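Local coordinates for Arf-GAP with coiled-coil, ANK repeat and PH domain-containing protein 2 (Homo sapiens, PDB 6IF3) that activates the GTPase activity of ARF6 and needs its ankyrin repeats, the part in this chain, to interact with RAB35, at residues Leu132-Asn136 with Thr153-Ile157. Sequence-based numbering, arbitrary orientation.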
loop_
_atom_site.group_PDB
_atom_site.type_symbol
_atom_site.label_atom_id
_atom_site.label_comp_id
_atom_site.label_asym_id
_atom_site.label_seq_id
_atom_site.Cartn_x
_atom_site.Cartn_y
_atom_site.Cartn_z
ATOM N N LEU A 132 3.078 1.524 -1.221
ATOM C CA LEU A 132 4.142 1.773 -0.222
ATOM C C LEU A 132 5.313 2.561 -0.838
ATOM O O LEU A 132 5.942 3.390 -0.172
ATOM C CB LEU A 132 4.625 0.469 0.398
ATOM C CG LEU A 132 3.508 -0.130 1.287
ATOM C CD1 LEU A 132 4.038 -1.318 2.048
ATOM C CD2 LEU A 132 2.841 0.900 2.255
ATOM N N ALA A 133 5.565 2.347 -2.131
ATOM C CA ALA A 133 6.560 3.185 -2.819
ATOM C C ALA A 133 6.097 4.642 -2.933
ATOM O O ALA A 133 6.917 5.560 -2.818
ATOM C CB ALA A 133 6.863 2.613 -4.186
ATOM N N ARG A 134 4.797 4.860 -3.153
ATOM C CA ARG A 134 4.243 6.211 -3.142
ATOM C C ARG A 134 4.384 6.844 -1.758
ATOM O O ARG A 134 4.682 8.016 -1.648
ATOM C CB ARG A 134 2.770 6.225 -3.567
ATOM C CG ARG A 134 2.566 5.844 -5.032
ATOM C CD ARG A 134 1.205 6.308 -5.591
ATOM N NE ARG A 134 1.023 5.933 -6.994
ATOM C CZ ARG A 134 0.153 6.512 -7.816
ATOM N NH1 ARG A 134 -0.592 7.529 -7.395
ATOM N NH2 ARG A 134 0.059 6.103 -9.076
ATOM N N MET A 135 4.144 6.065 -0.706
ATOM C CA MET A 135 4.302 6.577 0.647
ATOM C C MET A 135 5.745 7.080 0.862
ATOM O O MET A 135 5.956 8.142 1.442
ATOM C CB MET A 135 3.937 5.479 1.657
ATOM C CG MET A 135 3.937 5.958 3.098
ATOM S SD MET A 135 3.634 4.604 4.256
ATOM C CE MET A 135 1.900 4.306 4.009
ATOM N N ASN A 136 6.719 6.314 0.373
ATOM C CA ASN A 136 8.114 6.737 0.420
ATOM C C ASN A 136 8.334 8.028 -0.360
ATOM O O ASN A 136 9.062 8.906 0.093
ATOM C CB ASN A 136 9.034 5.649 -0.126
ATOM C CG ASN A 136 9.221 4.512 0.867
ATOM O OD1 ASN A 136 8.857 4.641 2.042
ATOM N ND2 ASN A 136 9.816 3.409 0.413
ATOM N N THR A 153 10.834 6.560 8.509
ATOM C CA THR A 153 10.252 7.312 7.400
ATOM C C THR A 153 10.276 6.533 6.092
ATOM O O THR A 153 9.699 6.962 5.095
ATOM C CB THR A 153 10.994 8.644 7.155
ATOM O OG1 THR A 153 12.376 8.383 6.888
ATOM C CG2 THR A 153 10.872 9.576 8.372
ATOM N N TYR A 154 10.961 5.395 6.088
ATOM C CA TYR A 154 11.249 4.720 4.833
ATOM C C TYR A 154 10.797 3.255 4.833
ATOM O O TYR A 154 11.379 2.432 5.535
ATOM C CB TYR A 154 12.749 4.824 4.561
ATOM C CG TYR A 154 13.219 4.065 3.356
ATOM C CD1 TYR A 154 13.032 4.570 2.074
ATOM C CD2 TYR A 154 13.840 2.827 3.498
ATOM C CE1 TYR A 154 13.464 3.869 0.963
ATOM C CE2 TYR A 154 14.272 2.115 2.399
ATOM C CZ TYR A 154 14.083 2.639 1.134
ATOM O OH TYR A 154 14.517 1.921 0.042
ATOM N N GLN A 155 9.763 2.943 4.045
ATOM C CA GLN A 155 9.258 1.579 3.933
ATOM C C GLN A 155 10.230 0.697 3.179
ATOM O O GLN A 155 10.644 1.030 2.084
ATOM C CB GLN A 155 7.901 1.534 3.211
ATOM C CG GLN A 155 6.835 2.410 3.803
ATOM C CD GLN A 155 6.630 2.134 5.264
ATOM O OE1 GLN A 155 6.555 0.974 5.687
ATOM N NE2 GLN A 155 6.606 3.194 6.059
ATOM N N ASP A 156 10.590 -0.436 3.777
ATOM C CA ASP A 156 11.462 -1.423 3.138
ATOM C C ASP A 156 10.606 -2.322 2.233
ATOM O O ASP A 156 10.099 -3.364 2.688
ATOM C CB ASP A 156 12.162 -2.230 4.230
ATOM C CG ASP A 156 13.213 -3.208 3.700
ATOM O OD1 ASP A 156 13.241 -3.503 2.478
ATOM O OD2 ASP A 156 14.029 -3.682 4.539
ATOM N N ILE A 157 10.404 -1.956 0.967
ATOM C CA ILE A 157 9.418 -2.717 0.194
ATOM C C ILE A 157 10.008 -4.075 -0.210
ATOM O O ILE A 157 9.247 -4.998 -0.540
ATOM C CB ILE A 157 8.896 -1.948 -1.024
ATOM C CG1 ILE A 157 10.028 -1.640 -1.997
ATOM C CG2 ILE A 157 8.180 -0.648 -0.574
ATOM C CD1 ILE A 157 9.513 -1.157 -3.365
HETATM O O HOH W 1 7.451 5.781 4.043
#
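Asn136 bonds through its side-chain amide to both backbone polar groups of Gln155, tying the loop before helix 157-161 to an ankyrin repeat helix. Segment 132-136 lies in the third ankyrin repeat, on helix 124-141. Gln155 N donates to Asn136 OD1 at 2.8 Å, meeting a lone pair within the plane of that carbonyl. Asn136 ND2 donates to Gln155 O at 3.0 Å. This second bond is nearly straight (169°), and Gln155 O is nearly in the plane of the Asn136 amide. Replacing Asn136 with alanine removes both side-chain partners of the Gln155 backbone and an acceptor of the bridging water, and is likely to let the loop shift from the helix.

Leu132, Met135 and Ile157 form the buried, tightly packed part. Leu132 CB meets Ile157 CG2 at 3.9 Å, and Ile157 also packs on Leu98 of helix 91-99. The Gln155 side chain, bent at its second torsion (chi2 -54°), lies against the Met135 sulfur, with NE2 3.8 Å from SD. Another protein chain of the assembly packs on Leu132, Met135 and Gln155.

The exposed Tyr154 ring makes the open edge. Asn136 ND2 lies obliquely to it, 3.7 Å from CE1. Beside Asn136 OD1, toward Thr153, one water bridges helix and loop: it donates to Asn136 OD1 and to Thr153 O, each at 2.7 Å, and accepts a weak bond from Gln155 NE2 at 3.4 Å.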